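Local coordinates for lipopolysaccharide export system protein LptH (Pseudomonas aeruginosa, PDB 4UU4) that binds lipopolysaccharide and is required to carry it across the periplasm from the inner to the outer membrane, at residues Val56-Gly60 with Ser61-Thr65. Sequence-based numbering, arbitrary orientation.
Sequences VVTQG and STKLT
In Lys63 the first side-chain torsion sets CG anti to the backbone N (chi1 -174°), and in Thr58 chi1 of 61° puts OG1 between the backbone N and the carbonyl carbon, with CG2 anti to that carbon and beside the N. The two side chains then lie alongside each other, with Thr58 CG2 3.7 Å from Lys63 CG. Lys63 bends at chi3, and its amino end leads away from Thr58 to a long, weak ion pair with Glu92. Val57 and Leu64 run side by side on the other face of the sheet. There Val57 CG1 packs 3.6 Å from Leu64 CB. Leu64 reaches on to Ile109 and Tyr111 of strand 109-112. Val57, Gln59, Thr62 and Leu64, all on this face, are buried.

Backbone bonds join the strands in two pairs. Leu64 N bonds Val57 O at 2.8 Å. Val57 N returns a bond of 2.9 Å to Leu64 O. Nearer the turn, Gln59 N bonds Thr62 O at 3.1 Å. Thr62 N returns a bond of 3.3 Å to Gln59 O. Gly60 takes the positive phi of the turn, and Ser61 OG bonds Lys94 N. This is a beta hairpin with a two-residue loop, closed by a type II' turn from Gln59 to Thr62, joining neighbouring antiparallel strands of the LptA-family beta-jellyroll.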
loop_
_atom_site.group_PDB
_atom_site.type_symbol
_atom_site.label_atom_id
_atom_site.label_comp_id
_atom_site.label_asym_id
_atom_site.label_seq_id
_atom_site.Cartn_x
_atom_site.Cartn_y
_atom_site.Cartn_z
ATOM N N VAL A 56 0.747 -6.147 -10.732
ATOM C CA VAL A 56 1.118 -6.859 -9.518
ATOM C C VAL A 56 2.599 -6.643 -9.221
ATOM O O VAL A 56 3.458 -7.129 -9.948
ATOM C CB VAL A 56 0.896 -8.379 -9.659
ATOM C CG1 VAL A 56 1.073 -9.070 -8.311
ATOM C CG2 VAL A 56 -0.473 -8.670 -10.237
ATOM N N VAL A 57 2.899 -5.914 -8.152
ATOM C CA VAL A 57 4.277 -5.771 -7.697
ATOM C C VAL A 57 4.502 -6.533 -6.388
ATOM O O VAL A 57 3.787 -6.335 -5.411
ATOM C CB VAL A 57 4.704 -4.277 -7.568
ATOM C CG1 VAL A 57 3.488 -3.348 -7.574
ATOM C CG2 VAL A 57 5.589 -4.057 -6.338
ATOM N N THR A 58 5.485 -7.427 -6.380
ATOM C CA THR A 58 5.814 -8.178 -5.173
ATOM C C THR A 58 7.255 -7.942 -4.721
ATOM O O THR A 58 8.176 -7.900 -5.542
ATOM C CB THR A 58 5.583 -9.698 -5.351
ATOM O OG1 THR A 58 6.422 -10.196 -6.398
ATOM C CG2 THR A 58 4.124 -9.995 -5.681
ATOM N N GLN A 59 7.434 -7.782 -3.412
ATOM C CA GLN A 59 8.760 -7.703 -2.807
ATOM C C GLN A 59 8.828 -8.649 -1.610
ATOM O O GLN A 59 8.613 -8.245 -0.467
ATOM C CB GLN A 59 9.075 -6.271 -2.375
ATOM C CG GLN A 59 10.520 -6.035 -1.951
ATOM C CD GLN A 59 10.780 -4.594 -1.523
ATOM O OE1 GLN A 59 9.884 -3.904 -1.040
ATOM N NE2 GLN A 59 12.010 -4.137 -1.708
ATOM N N GLY A 60 9.112 -9.916 -1.884
ATOM C CA GLY A 60 9.182 -10.923 -0.842
ATOM C C GLY A 60 7.812 -11.383 -0.386
ATOM O O GLY A 60 7.176 -12.215 -1.032
ATOM N N SER A 61 7.360 -10.842 0.739
ATOM C CA SER A 61 6.039 -11.162 1.271
ATOM C C SER A 61 5.075 -10.015 0.994
ATOM O O SER A 61 3.856 -10.186 1.033
ATOM C CB SER A 61 6.110 -11.437 2.774
ATOM O OG SER A 61 5.504 -10.387 3.503
ATOM N N THR A 62 5.632 -8.844 0.716
ATOM C CA THR A 62 4.830 -7.674 0.397
ATOM C C THR A 62 4.220 -7.812 -0.995
ATOM O O THR A 62 4.844 -8.364 -1.904
ATOM C CB THR A 62 5.685 -6.398 0.476
ATOM O OG1 THR A 62 6.175 -6.236 1.812
ATOM C CG2 THR A 62 4.877 -5.176 0.092
ATOM N N LYS A 63 2.996 -7.327 -1.162
ATOM C CA LYS A 63 2.357 -7.346 -2.471
ATOM C C LYS A 63 1.467 -6.121 -2.670
ATOM O O LYS A 63 0.717 -5.735 -1.779
ATOM C CB LYS A 63 1.561 -8.642 -2.662
ATOM C CG LYS A 63 0.986 -8.817 -4.057
ATOM C CD LYS A 63 0.419 -10.209 -4.263
ATOM C CE LYS A 63 -0.825 -10.433 -3.431
ATOM N NZ LYS A 63 -1.442 -11.759 -3.707
ATOM N N LEU A 64 1.578 -5.505 -3.841
ATOM C CA LEU A 64 0.762 -4.363 -4.218
ATOM C C LEU A 64 0.072 -4.732 -5.516
ATOM O O LEU A 64 0.704 -5.272 -6.417
ATOM C CB LEU A 64 1.636 -3.127 -4.443
ATOM C CG LEU A 64 1.405 -1.898 -3.565
ATOM C CD1 LEU A 64 -0.082 -1.568 -3.460
ATOM C CD2 LEU A 64 2.025 -2.100 -2.195
ATOM N N THR A 65 -1.225 -4.462 -5.613
ATOM C CA THR A 65 -1.920 -4.644 -6.883
ATOM C C THR A 65 -2.600 -3.347 -7.286
ATOM O O THR A 65 -2.708 -2.424 -6.482
ATOM C CB THR A 65 -2.965 -5.777 -6.843
ATOM O OG1 THR A 65 -4.086 -5.374 -6.050
ATOM C CG2 THR A 65 -2.365 -7.055 -6.278
#